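Local structure of putative hemin transport system, substrate-binding protein (Burkholderia cenocepacia J2315, 5GIZ) at residues 163-168 / 186-191; 152-157 / 206-211; 148-153 / 179-184; 169-174 / 249-254; 221-226 / 238-243. The protein binds heme in the periplasm and probably delivers it to an inner-membrane hemin importer, as a substrate-binding protein of the periplasmic binding protein family. One frame throughout, in Å; residues are numbered along the deposited sequence.

How the contacts relate
Four of the five contacts reach one mixed sheet in the second half of the chain, and contact 4 lies beside it. Contacts 3 and 2 both use strand 151-159 and share Val152 and Leu153. Strand 182-183 pairs with it in contact 3 and strand 206-210 in contact 2, their centres about 12 Å apart. Contact 5 adds strand 240-243 next to 206-210, its centre about 8 Å from that of contact 2. Contact 1 prolongs hairpin strand 162-166, and the chain then enters helix 171-178 of contact 4. Contacts 1, 2 and 3 close before contact 5 opens, whereas contact 4 spans it. Phe154 touches Tyr191, Ala172 and Leu249, linking contacts 1, 2 and 4 around heme-binding positions.

Contact 1 (163-168 / 186-191); sequences ALVAGQ and QGFDHY
Gln186 meets Gln168 where the loop 186-190 runs antiparallel beside the end of strand 162-166, entering the mixed sheet of the C-terminal lobe at Tyr191. The two side-chain amides lie with planes only 6° apart, but no hydrogen bond joins them: Gln186 NE2 is bound to Asn183 O, and Gln168 NE2 to Met185 O and Asp173 OD1. The other end of the Gln168 amide, brought round by a bend at chi2 (66°), accepts from the next residue, Gly187 N to Gln168 OE1 at 3.1 Å. Phe188 is gripped through its backbone, Gln168 N giving a 2.9 Å bond to Phe188 O. Its side chain has CG between the backbone N and the carbonyl carbon (chi1 63°), which places the ring beside glycine, CE2 at 3.5 Å from Gly167 CA; Lys192 adds a cation-pi contact to the same ring. Asp189 sets its CB against the carbonyl of Gln168, while its OD2 forms a salt bridge with Arg169. His190 is fixed by two backbone bonds, His190 N to Gln168 O at 2.8 Å and Gly167 N to His190 O, also 2.8 Å. Tyr191, a heme-binding residue, pairs with Ala166 in a non-hydrogen-bonded position of the ladder. Its CB rests on Leu164 CG at 3.9 Å, and further out along the ring Tyr191 CE1 comes to 3.5 Å from Ala166 CB.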
# COMPACT_ATOMS: atom_id res chain seq x y z
N ALA A 163 0.09 -2.65 -20.50
CA ALA A 163 0.16 -2.27 -19.10
C ALA A 163 -1.20 -2.43 -18.44
O ALA A 163 -2.25 -2.16 -19.08
CB ALA A 163 0.57 -0.81 -18.98
N LEU A 164 -1.18 -2.82 -17.18
CA LEU A 164 -2.38 -2.81 -16.32
C LEU A 164 -2.32 -1.54 -15.47
O LEU A 164 -1.33 -1.33 -14.78
CB LEU A 164 -2.37 -4.06 -15.45
CG LEU A 164 -3.63 -4.29 -14.61
CD1 LEU A 164 -4.75 -4.80 -15.51
CD2 LEU A 164 -3.37 -5.27 -13.48
N VAL A 165 -3.37 -0.71 -15.55
CA VAL A 165 -3.32 0.64 -14.98
C VAL A 165 -4.47 0.89 -14.01
O VAL A 165 -5.51 0.26 -14.10
CB VAL A 165 -3.32 1.71 -16.09
CG1 VAL A 165 -2.10 1.51 -16.96
CG2 VAL A 165 -4.62 1.66 -16.91
N ALA A 166 -4.25 1.80 -13.06
CA ALA A 166 -5.20 2.10 -12.00
C ALA A 166 -6.20 3.19 -12.39
O ALA A 166 -5.83 4.28 -12.82
CB ALA A 166 -4.45 2.52 -10.75
N GLY A 167 -7.47 2.85 -12.23
CA GLY A 167 -8.55 3.81 -12.32
C GLY A 167 -8.92 4.30 -10.93
O GLY A 167 -8.07 4.44 -10.05
N GLN A 168 -10.20 4.61 -10.74
CA GLN A 168 -10.66 5.07 -9.45
C GLN A 168 -10.84 3.91 -8.46
O GLN A 168 -10.76 2.73 -8.84
CB GLN A 168 -11.92 5.90 -9.63
CG GLN A 168 -11.64 7.31 -10.18
CD GLN A 168 -11.08 7.36 -11.59
OE1 GLN A 168 -11.77 7.07 -12.58
NE2 GLN A 168 -9.80 7.74 -11.70
N GLN A 186 -9.40 8.04 -16.12
CA GLN A 186 -10.70 8.39 -15.57
C GLN A 186 -11.77 7.56 -16.22
O GLN A 186 -11.60 7.14 -17.37
CB GLN A 186 -10.98 9.87 -15.81
CG GLN A 186 -10.04 10.80 -15.08
CD GLN A 186 -10.22 10.75 -13.56
OE1 GLN A 186 -11.33 10.51 -13.06
NE2 GLN A 186 -9.13 11.00 -12.81
N GLY A 187 -12.85 7.33 -15.50
CA GLY A 187 -14.05 6.70 -16.08
C GLY A 187 -14.26 5.23 -15.79
O GLY A 187 -15.21 4.63 -16.28
N PHE A 188 -13.40 4.62 -14.98
CA PHE A 188 -13.59 3.27 -14.54
C PHE A 188 -12.95 3.09 -13.17
O PHE A 188 -12.06 3.87 -12.78
CB PHE A 188 -12.96 2.27 -15.53
CG PHE A 188 -11.46 2.39 -15.65
CD1 PHE A 188 -10.92 3.31 -16.51
CD2 PHE A 188 -10.63 1.58 -14.94
CE1 PHE A 188 -9.53 3.45 -16.64
CE2 PHE A 188 -9.26 1.70 -15.04
CZ PHE A 188 -8.70 2.63 -15.89
N ASP A 189 -13.37 2.04 -12.48
CA ASP A 189 -12.81 1.66 -11.18
C ASP A 189 -11.85 0.49 -11.32
O ASP A 189 -11.97 -0.32 -12.24
CB ASP A 189 -13.92 1.26 -10.22
CG ASP A 189 -14.84 2.42 -9.91
OD1 ASP A 189 -14.41 3.59 -10.09
OD2 ASP A 189 -16.00 2.17 -9.54
N HIS A 190 -10.94 0.40 -10.35
CA HIS A 190 -10.01 -0.69 -10.20
C HIS A 190 -9.02 -0.69 -11.32
O HIS A 190 -8.69 0.38 -11.84
CB HIS A 190 -10.75 -2.02 -9.98
CG HIS A 190 -11.84 -1.88 -8.96
ND1 HIS A 190 -11.59 -1.39 -7.69
CD2 HIS A 190 -13.17 -2.07 -9.04
CE1 HIS A 190 -12.72 -1.31 -7.03
NE2 HIS A 190 -13.70 -1.73 -7.82
N TYR A 191 -8.45 -1.85 -11.61
CA TYR A 191 -7.39 -1.95 -12.61
C TYR A 191 -7.98 -2.41 -13.93
O TYR A 191 -8.91 -3.23 -13.94
CB TYR A 191 -6.29 -2.89 -12.10
CG TYR A 191 -5.40 -2.26 -11.05
CD1 TYR A 191 -4.34 -1.47 -11.44
CD2 TYR A 191 -5.60 -2.47 -9.68
CE1 TYR A 191 -3.51 -0.89 -10.52
CE2 TYR A 191 -4.76 -1.88 -8.74
CZ TYR A 191 -3.72 -1.08 -9.19
OH TYR A 191 -2.82 -0.46 -8.34

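Contact 2 (152-157 / 206-211); sequences VLFVLN and VVLISD
Leu153 and Leu208 carry the shortest direct bond between these parallel strands, Leu208 N to Leu153 O at 2.8 Å and nearly straight (174°). Leu208 O in turn accepts from Val155 N at 3.0 Å, and Leu153 N reaches back to Val206 O at 3.1 Å. Donors and acceptors thus alternate as a parallel ladder requires. Beyond Val155 the direct bonds stop: a water accepts from Ser210 N and donates to Leu156 O (2.7 Å), spanning the splayed ends. Side chains then pack on both faces. On one, Phe154 has CG anti to its backbone N (chi1 -178°), which brings the ring rim to Leu208; Leu208 CG sits in the ring plane at the edge, 3.7 Å from Phe154 CD1. On the same face Val152 CG1 meets Leu208 CB, also at 3.7 Å. On the other face Val155 lies alongside Ile209, pointing the same way, and its CG2 meets Val207 CG1 at 4.1 Å. Strand directions differ by 27°. Ser210 ends its strand as the N-cap of helix 211-217, its OG bonded to Gly213 N; buried parallel strands leading into helices are the core of the alpha/beta lobe of periplasmic binding proteins.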
# COMPACT_ATOMS: atom_id res chain seq x y z
N VAL A 152 -1.08 11.90 -13.94
CA VAL A 152 -0.17 10.81 -13.63
C VAL A 152 -0.85 9.49 -13.94
O VAL A 152 -1.96 9.24 -13.45
CB VAL A 152 0.22 10.83 -12.14
CG1 VAL A 152 1.13 9.65 -11.81
CG2 VAL A 152 0.88 12.16 -11.79
N LEU A 153 -0.17 8.62 -14.70
CA LEU A 153 -0.60 7.25 -15.02
C LEU A 153 0.14 6.34 -14.07
O LEU A 153 1.36 6.38 -14.07
CB LEU A 153 -0.15 6.94 -16.42
CG LEU A 153 -0.43 5.50 -16.87
CD1 LEU A 153 -1.90 5.26 -17.01
CD2 LEU A 153 0.34 5.21 -18.17
N PHE A 154 -0.60 5.51 -13.34
CA PHE A 154 -0.02 4.44 -12.53
C PHE A 154 -0.13 3.09 -13.20
O PHE A 154 -1.21 2.62 -13.46
CB PHE A 154 -0.63 4.35 -11.10
CG PHE A 154 0.03 3.26 -10.29
CD1 PHE A 154 1.29 3.44 -9.82
CD2 PHE A 154 -0.57 2.03 -10.11
CE1 PHE A 154 1.97 2.45 -9.13
CE2 PHE A 154 0.12 1.04 -9.41
CZ PHE A 154 1.37 1.25 -8.96
N VAL A 155 1.02 2.53 -13.49
CA VAL A 155 1.16 1.18 -13.99
C VAL A 155 1.45 0.23 -12.84
O VAL A 155 2.50 0.35 -12.19
CB VAL A 155 2.35 1.11 -14.96
CG1 VAL A 155 2.60 -0.35 -15.40
CG2 VAL A 155 2.08 2.03 -16.17
N LEU A 156 0.58 -0.77 -12.68
CA LEU A 156 0.83 -1.83 -11.71
C LEU A 156 1.80 -2.86 -12.27
O LEU A 156 2.77 -3.22 -11.63
CB LEU A 156 -0.49 -2.52 -11.34
CG LEU A 156 -0.37 -3.63 -10.28
CD1 LEU A 156 0.25 -3.08 -8.99
CD2 LEU A 156 -1.72 -4.25 -10.02
N ASN A 157 1.50 -3.32 -13.47
CA ASN A 157 2.28 -4.36 -14.11
C ASN A 157 1.97 -4.40 -15.60
O ASN A 157 1.16 -3.59 -16.13
CB ASN A 157 2.01 -5.72 -13.43
CG ASN A 157 0.59 -6.21 -13.61
OD1 ASN A 157 0.06 -6.21 -14.71
ND2 ASN A 157 -0.02 -6.66 -12.52
N VAL A 206 3.34 12.19 -16.33
CA VAL A 206 4.33 11.36 -15.63
C VAL A 206 3.81 9.95 -15.60
O VAL A 206 2.59 9.74 -15.44
CB VAL A 206 4.53 11.79 -14.15
CG1 VAL A 206 5.65 11.01 -13.41
CG2 VAL A 206 4.85 13.28 -14.05
N VAL A 207 4.67 8.98 -15.79
CA VAL A 207 4.33 7.60 -15.53
C VAL A 207 4.91 7.20 -14.18
O VAL A 207 6.12 7.30 -13.95
CB VAL A 207 4.89 6.66 -16.60
CG1 VAL A 207 4.57 5.25 -16.27
CG2 VAL A 207 4.39 7.04 -17.99
N LEU A 208 4.04 6.71 -13.30
CA LEU A 208 4.37 6.24 -11.98
C LEU A 208 4.25 4.73 -12.01
O LEU A 208 3.31 4.17 -12.57
CB LEU A 208 3.36 6.79 -10.98
CG LEU A 208 3.52 6.43 -9.50
CD1 LEU A 208 4.84 6.98 -8.96
CD2 LEU A 208 2.33 6.96 -8.70
N ILE A 209 5.21 4.08 -11.41
CA ILE A 209 5.28 2.61 -11.39
C ILE A 209 5.96 2.18 -10.11
O ILE A 209 6.82 2.89 -9.55
CB ILE A 209 6.00 2.11 -12.66
CG1 ILE A 209 5.88 0.60 -12.82
CG2 ILE A 209 7.44 2.52 -12.67
CD1 ILE A 209 6.38 0.14 -14.17
N SER A 210 5.63 1.00 -9.61
CA SER A 210 6.38 0.50 -8.48
C SER A 210 7.77 0.02 -8.93
O SER A 210 7.98 -0.32 -10.09
CB SER A 210 5.66 -0.61 -7.74
OG SER A 210 5.58 -1.77 -8.56
N ASP A 211 8.67 -0.04 -7.95
CA ASP A 211 10.00 -0.63 -8.19
C ASP A 211 9.85 -2.00 -8.79
O ASP A 211 10.57 -2.34 -9.78
CB ASP A 211 10.82 -0.77 -6.91
CG ASP A 211 11.13 0.55 -6.26
OD1 ASP A 211 10.80 1.59 -6.86
OD2 ASP A 211 11.70 0.53 -5.13
O HOH W 1 3.59 -0.98 -10.31

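Contact 3 (148-153 / 179-184); sequences QPPRVL and AGARNA. With SO4 (sulfate ion), chain D.
Pro149 lays its ring on the carbonyl of Gly180, CB at 3.5 Å from Gly180 O. That glycine, with positive phi, is the C-prime residue of the Schellman motif that ends helix 171-178, where Ala181 N bonds Ile176 O. Pro150 follows with the first ladder bond, Arg182 N to Pro150 O at 2.8 Å, while its CG packs against the Ala181 methyl group. Arg151 pairs in parallel with Arg182, and both side chains leave by the same face of the sheet. The Arg151 chain bends at chi3 (72°), folding its guanidinium back over the end of the neighbouring strand. There NH2 donates both to Ala184 O at 2.9 Å, rather bent at 130° and tilted from the guanidinium plane, and to the sulfate, Arg151 NH2 to SO4 O4 at 2.9 Å. Arg151 NH1 bonds SO4 O1 at 3.2 Å, so the sulfate is held in a two-pronged grip at the guanidinium edge. Arg151 NE is occupied by Ala202 O. Val152 uses both its backbone polar atoms here, N donating to Arg182 O at 2.9 Å and O accepting from Ala184 N at 2.9 Å; its CG2 rests on the Ala181 methyl. Leu153 CB closes the row at 4.5 Å from Ala184 CB. Arg182 has two conformers, and the approach of the one given here to the sulfate is too short to be trusted. The two Arg151 bonds to a sulfate probably from the crystallisation liquor, with Arg182 nearby, are consistent with a positively charged surface patch that can hold an anion.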
# COMPACT_ATOMS: atom_id res chain seq x y z
N GLN A 148 -1.34 23.61 -12.85
CA GLN A 148 -2.46 22.85 -12.34
C GLN A 148 -2.03 21.42 -12.08
O GLN A 148 -0.95 21.00 -12.55
CB GLN A 148 -3.59 22.84 -13.32
CG GLN A 148 -4.27 24.18 -13.43
CD GLN A 148 -4.57 24.46 -14.85
OE1 GLN A 148 -3.70 24.91 -15.62
NE2 GLN A 148 -5.80 24.17 -15.24
N PRO A 149 -2.85 20.68 -11.34
CA PRO A 149 -2.46 19.32 -11.01
C PRO A 149 -2.05 18.50 -12.24
O PRO A 149 -2.79 18.43 -13.25
CB PRO A 149 -3.69 18.77 -10.33
CG PRO A 149 -4.26 19.99 -9.60
CD PRO A 149 -4.05 21.10 -10.58
N PRO A 150 -0.83 17.92 -12.25
CA PRO A 150 -0.42 17.18 -13.42
C PRO A 150 -1.11 15.79 -13.53
O PRO A 150 -1.52 15.19 -12.53
CB PRO A 150 1.10 17.05 -13.20
CG PRO A 150 1.24 17.02 -11.72
CD PRO A 150 0.25 18.03 -11.24
N ARG A 151 -1.14 15.25 -14.76
CA ARG A 151 -1.78 13.96 -15.00
C ARG A 151 -0.78 12.84 -14.82
O ARG A 151 0.26 12.85 -15.45
CB ARG A 151 -2.38 13.91 -16.39
CG ARG A 151 -3.38 15.04 -16.69
CD ARG A 151 -3.95 14.91 -18.10
NE ARG A 151 -4.87 13.80 -18.19
CZ ARG A 151 -6.14 13.82 -17.83
NH1 ARG A 151 -6.69 14.90 -17.28
NH2 ARG A 151 -6.85 12.69 -17.93
N VAL A 152 -1.08 11.90 -13.94
CA VAL A 152 -0.17 10.81 -13.63
C VAL A 152 -0.85 9.49 -13.94
O VAL A 152 -1.96 9.24 -13.45
CB VAL A 152 0.22 10.83 -12.14
CG1 VAL A 152 1.13 9.65 -11.81
CG2 VAL A 152 0.88 12.16 -11.79
N LEU A 153 -0.17 8.62 -14.70
CA LEU A 153 -0.60 7.25 -15.02
C LEU A 153 0.14 6.34 -14.07
O LEU A 153 1.36 6.38 -14.07
CB LEU A 153 -0.15 6.94 -16.42
CG LEU A 153 -0.43 5.50 -16.87
CD1 LEU A 153 -1.90 5.26 -17.01
CD2 LEU A 153 0.34 5.21 -18.17
N ALA A 179 -0.88 13.65 -3.41
CA ALA A 179 0.34 14.31 -3.78
C ALA A 179 0.12 15.53 -4.65
O ALA A 179 1.12 16.08 -5.15
CB ALA A 179 1.29 13.34 -4.45
N GLY A 180 -1.12 15.97 -4.85
CA GLY A 180 -1.40 17.21 -5.57
C GLY A 180 -1.53 17.01 -7.06
O GLY A 180 -1.46 17.98 -7.81
N ALA A 181 -1.70 15.78 -7.51
CA ALA A 181 -1.81 15.47 -8.91
C ALA A 181 -3.19 14.92 -9.25
O ALA A 181 -4.07 14.86 -8.38
CB ALA A 181 -0.72 14.50 -9.30
N ARG A 182 -3.40 14.54 -10.51
CA ARG A 182 -4.67 13.98 -10.99
C ARG A 182 -4.40 12.64 -11.66
O ARG A 182 -3.42 12.50 -12.38
CB ARG A 182 -5.28 14.94 -12.02
CG ARG A 182 -6.75 14.75 -12.37
CD ARG A 182 -7.15 15.87 -13.35
NE ARG A 182 -8.54 15.85 -13.78
CZ ARG A 182 -9.14 16.85 -14.43
NH1 ARG A 182 -8.47 17.97 -14.72
NH2 ARG A 182 -10.42 16.75 -14.77
N ASN A 183 -5.27 11.67 -11.48
CA ASN A 183 -5.14 10.42 -12.19
C ASN A 183 -5.41 10.63 -13.67
O ASN A 183 -6.49 11.15 -14.04
CB ASN A 183 -6.06 9.36 -11.56
CG ASN A 183 -5.76 7.96 -12.06
OD1 ASN A 183 -5.04 7.76 -13.04
ND2 ASN A 183 -6.31 6.93 -11.38
N ALA A 184 -4.45 10.25 -14.50
CA ALA A 184 -4.60 10.42 -15.95
C ALA A 184 -5.72 9.52 -16.48
O ALA A 184 -6.38 9.85 -17.43
CB ALA A 184 -3.31 10.10 -16.65
S SO4 D . -10.35 14.16 -17.10
O1 SO4 D . -9.56 14.54 -15.91
O2 SO4 D . -11.70 13.85 -16.62
O3 SO4 D . -10.34 15.28 -18.06
O4 SO4 D . -9.77 12.97 -17.74

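Contact 4 (169-174 / 249-254); sequences RTAADA and LGFGPR
Ala171 is the knot of this small contact, which joins the first turn of helix 171-178 to the end of helix 245-249 and the bend after it. Its methyl group points toward the other segment and fills the corner between two residues: Ala171 CB lies 3.5 Å from Leu249 O and 3.8 Å from Phe251 CE1. The phenyl ring presents its edge to the helix, with Ala171 O near the ring plane at 3.7 Å from Phe251 CE1, while the tip goes further down, Phe251 CZ reaching Ala174 CB at 3.7 Å. Phe251 has the positive phi (56°) of a residue just leaving a helix, and its ring also meets Met175 and Tyr178 of helix 171-178. The Leu249 side is the more open one, this residue being partly exposed whereas Phe251 is buried. Its CD2 reaches 3.7 Å from Ala172 N and 3.9 Å from Ala172 CB. Beyond Phe251 the chain turns away, and Pro253 and Arg254 reach helix 13-23 of the other lobe, where Arg254 forms a salt bridge with Glu17. On the helix side, Thr170 OG1 caps Asp173 N at 3.0 Å, fixing the start of the turn. With no hydrogen bond across it and only 205 Å² buried, the contact is van der Waals packing, largely apolar; Ala171 and Ala172 both bind heme, consistent with an apolar surface beside the heme site, which is empty in this chain.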
# COMPACT_ATOMS: atom_id res chain seq x y z
N ARG A 169 -11.07 4.27 -7.20
CA ARG A 169 -11.26 3.29 -6.11
C ARG A 169 -10.03 2.43 -5.94
O ARG A 169 -10.10 1.27 -5.51
CB ARG A 169 -12.47 2.39 -6.32
CG ARG A 169 -13.80 3.12 -6.34
CD ARG A 169 -14.84 2.03 -6.35
NE ARG A 169 -16.22 2.48 -6.43
CZ ARG A 169 -17.15 2.24 -5.51
NH1 ARG A 169 -16.88 1.56 -4.40
NH2 ARG A 169 -18.38 2.70 -5.71
N THR A 170 -8.87 3.01 -6.25
CA THR A 170 -7.58 2.32 -6.06
C THR A 170 -6.69 3.11 -5.09
O THR A 170 -6.80 4.34 -4.93
CB THR A 170 -6.80 2.11 -7.35
OG1 THR A 170 -6.51 3.39 -7.93
CG2 THR A 170 -7.55 1.27 -8.32
N ALA A 171 -5.71 2.40 -4.51
CA ALA A 171 -4.70 3.03 -3.68
C ALA A 171 -3.95 4.07 -4.50
O ALA A 171 -3.67 5.16 -4.03
CB ALA A 171 -3.72 1.98 -3.14
N ALA A 172 -3.55 3.69 -5.72
CA ALA A 172 -2.79 4.59 -6.56
C ALA A 172 -3.54 5.90 -6.88
O ALA A 172 -2.96 6.97 -6.83
CB ALA A 172 -2.41 3.89 -7.87
N ASP A 173 -4.83 5.80 -7.20
CA ASP A 173 -5.64 6.99 -7.47
C ASP A 173 -5.60 7.95 -6.25
O ASP A 173 -5.40 9.14 -6.36
CB ASP A 173 -7.09 6.58 -7.76
CG ASP A 173 -7.95 7.74 -8.13
OD1 ASP A 173 -7.98 8.10 -9.32
OD2 ASP A 173 -8.60 8.28 -7.21
N ALA A 174 -5.77 7.39 -5.06
CA ALA A 174 -5.77 8.17 -3.85
C ALA A 174 -4.40 8.82 -3.61
O ALA A 174 -4.30 9.98 -3.26
CB ALA A 174 -6.16 7.32 -2.66
N LEU A 249 1.77 2.18 -1.85
CA LEU A 249 0.35 1.79 -1.97
C LEU A 249 -0.26 1.24 -0.70
O LEU A 249 -1.47 0.98 -0.68
CB LEU A 249 0.19 0.75 -3.07
CG LEU A 249 0.64 1.14 -4.48
CD1 LEU A 249 0.70 -0.09 -5.38
CD2 LEU A 249 -0.23 2.25 -5.04
N GLY A 250 0.55 1.01 0.34
CA GLY A 250 0.10 0.22 1.47
C GLY A 250 -0.97 0.84 2.36
O GLY A 250 -1.71 0.08 3.02
N PHE A 251 -1.04 2.18 2.40
CA PHE A 251 -1.99 2.84 3.32
C PHE A 251 -1.77 2.39 4.76
O PHE A 251 -2.66 1.81 5.40
CB PHE A 251 -3.45 2.68 2.81
CG PHE A 251 -3.79 3.73 1.87
CD1 PHE A 251 -3.48 3.60 0.53
CD2 PHE A 251 -4.26 4.96 2.32
CE1 PHE A 251 -3.72 4.61 -0.36
CE2 PHE A 251 -4.45 6.01 1.44
CZ PHE A 251 -4.17 5.84 0.11
N GLY A 252 -0.57 2.61 5.26
CA GLY A 252 -0.21 2.35 6.61
C GLY A 252 0.40 3.54 7.36
O GLY A 252 0.23 4.70 6.94
N PRO A 253 1.11 3.28 8.46
CA PRO A 253 1.56 4.38 9.30
C PRO A 253 2.56 5.30 8.64
O PRO A 253 2.90 6.33 9.19
CB PRO A 253 2.10 3.70 10.56
CG PRO A 253 2.39 2.32 10.12
CD PRO A 253 1.43 1.97 9.05
N ARG A 254 3.13 4.90 7.50
CA ARG A 254 4.04 5.78 6.75
C ARG A 254 3.36 6.63 5.71
O ARG A 254 4.01 7.29 4.92
CB ARG A 254 5.16 4.96 6.07
CG ARG A 254 6.12 4.26 7.02
CD ARG A 254 7.26 3.53 6.30
NE ARG A 254 6.78 2.41 5.52
CZ ARG A 254 7.46 1.80 4.52
NH1 ARG A 254 8.62 2.30 4.10
NH2 ARG A 254 6.95 0.75 3.91

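Contact 5 (221-226 / 238-243); sequences AALLAT and RRVVSL
Leu224 touches both Arg238 and Val240, using a different methyl for each. CD1 sits over one face of the Arg238 guanidinium, 3.6 Å from Arg238 CZ; CD2 goes to the valine, 3.9 Å from Val240 CG2. In the arginine, the bend at chi3 (69°) folds the guanidinium back over the same Leu224 CD1 that Arg238 CB already touches at 3.8 Å. With no direct hydrogen bond across the segments, a water in the guanidinium plane, at its edge, bridges them: it accepts from Arg238 NH2 at 3.0 Å and donates to Ala221 O at 2.9 Å. Val240 stands with CG1 anti to its backbone N (chi1 177°), and its two branches part: CG2 packs on Leu224, the two side chains running in opposite directions, whereas CG1 meets Leu223 CD2 at 3.9 Å. Leu223 points toward the strand and also touches Ile209 of strand 206-210. Its carbonyl is doubly used, accepting from both Thr226 N and Thr226 OG1, the latter at 2.9 Å, where Thr226 OG1 also bonds His158 NE2, a heme-binding residue. Arg238 itself closes helix 233-237 in a Schellman motif, and strand 240-243 then pairs in parallel with strand 206-210 in the mixed sheet, a helix-packed sheet edge of the alpha/beta fold.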
# COMPACT_ATOMS: atom_id res chain seq x y z
N ALA A 221 13.97 2.29 -19.95
CA ALA A 221 13.91 2.34 -21.44
C ALA A 221 12.83 1.36 -21.94
O ALA A 221 12.01 1.67 -22.80
CB ALA A 221 15.26 2.02 -22.03
N ALA A 222 12.81 0.17 -21.34
CA ALA A 222 11.78 -0.81 -21.66
C ALA A 222 10.36 -0.32 -21.42
O ALA A 222 9.45 -0.50 -22.23
CB ALA A 222 12.05 -2.09 -20.88
N LEU A 223 10.17 0.32 -20.28
CA LEU A 223 8.88 0.88 -19.97
C LEU A 223 8.48 1.92 -21.02
O LEU A 223 7.30 1.99 -21.41
CB LEU A 223 8.95 1.57 -18.60
CG LEU A 223 7.66 2.24 -18.10
CD1 LEU A 223 6.52 1.26 -17.94
CD2 LEU A 223 7.99 2.98 -16.80
N LEU A 224 9.40 2.80 -21.38
CA LEU A 224 9.09 3.93 -22.29
C LEU A 224 8.88 3.47 -23.73
O LEU A 224 8.24 4.15 -24.53
CB LEU A 224 10.17 5.04 -22.20
CG LEU A 224 10.13 5.85 -20.88
CD1 LEU A 224 11.35 6.76 -20.76
CD2 LEU A 224 8.86 6.69 -20.77
N ALA A 225 9.40 2.29 -24.03
CA ALA A 225 9.19 1.66 -25.33
C ALA A 225 7.90 0.84 -25.43
O ALA A 225 7.53 0.39 -26.52
CB ALA A 225 10.36 0.78 -25.63
N THR A 226 7.22 0.62 -24.31
CA THR A 226 5.86 0.03 -24.31
C THR A 226 5.01 0.73 -25.40
O THR A 226 5.04 1.97 -25.52
CB THR A 226 5.19 0.21 -22.93
OG1 THR A 226 5.94 -0.49 -21.94
CG2 THR A 226 3.71 -0.34 -22.91
N ARG A 238 10.39 11.71 -21.25
CA ARG A 238 10.97 10.56 -20.59
C ARG A 238 10.82 10.67 -19.08
O ARG A 238 11.79 10.55 -18.34
CB ARG A 238 12.42 10.36 -20.99
CG ARG A 238 12.56 10.32 -22.50
CD ARG A 238 13.92 9.84 -22.92
NE ARG A 238 14.16 8.44 -22.62
CZ ARG A 238 13.80 7.40 -23.37
NH1 ARG A 238 13.08 7.55 -24.49
NH2 ARG A 238 14.14 6.18 -22.97
N ARG A 239 9.57 10.92 -18.65
CA ARG A 239 9.28 11.26 -17.24
C ARG A 239 8.63 10.10 -16.47
O ARG A 239 7.47 9.76 -16.67
CB ARG A 239 8.36 12.45 -17.21
CG ARG A 239 8.43 13.28 -16.01
CD ARG A 239 7.56 14.51 -16.26
NE ARG A 239 8.08 15.59 -17.10
CZ ARG A 239 7.41 16.20 -18.09
NH1 ARG A 239 6.19 15.78 -18.50
NH2 ARG A 239 7.94 17.26 -18.72
N VAL A 240 9.47 9.43 -15.71
CA VAL A 240 9.14 8.23 -14.96
C VAL A 240 9.48 8.44 -13.51
O VAL A 240 10.59 8.94 -13.20
CB VAL A 240 9.97 7.04 -15.52
CG1 VAL A 240 9.71 5.76 -14.75
CG2 VAL A 240 9.67 6.85 -17.00
N VAL A 241 8.58 8.01 -12.61
CA VAL A 241 8.85 7.97 -11.18
C VAL A 241 8.58 6.56 -10.68
O VAL A 241 7.53 5.99 -10.97
CB VAL A 241 7.93 8.92 -10.40
CG1 VAL A 241 8.02 8.71 -8.92
CG2 VAL A 241 8.31 10.36 -10.77
N SER A 242 9.54 6.01 -9.95
CA SER A 242 9.34 4.71 -9.29
C SER A 242 9.32 4.90 -7.78
O SER A 242 9.97 5.82 -7.26
CB SER A 242 10.42 3.71 -9.73
OG SER A 242 11.72 4.13 -9.41
N LEU A 243 8.61 4.01 -7.09
CA LEU A 243 8.66 3.90 -5.66
C LEU A 243 8.33 2.44 -5.29
O LEU A 243 7.59 1.75 -5.98
CB LEU A 243 7.73 4.94 -4.99
CG LEU A 243 7.91 5.15 -3.49
CD1 LEU A 243 9.27 5.73 -3.16
CD2 LEU A 243 6.86 6.09 -2.96
O HOH W 2 12.96 3.80 -24.46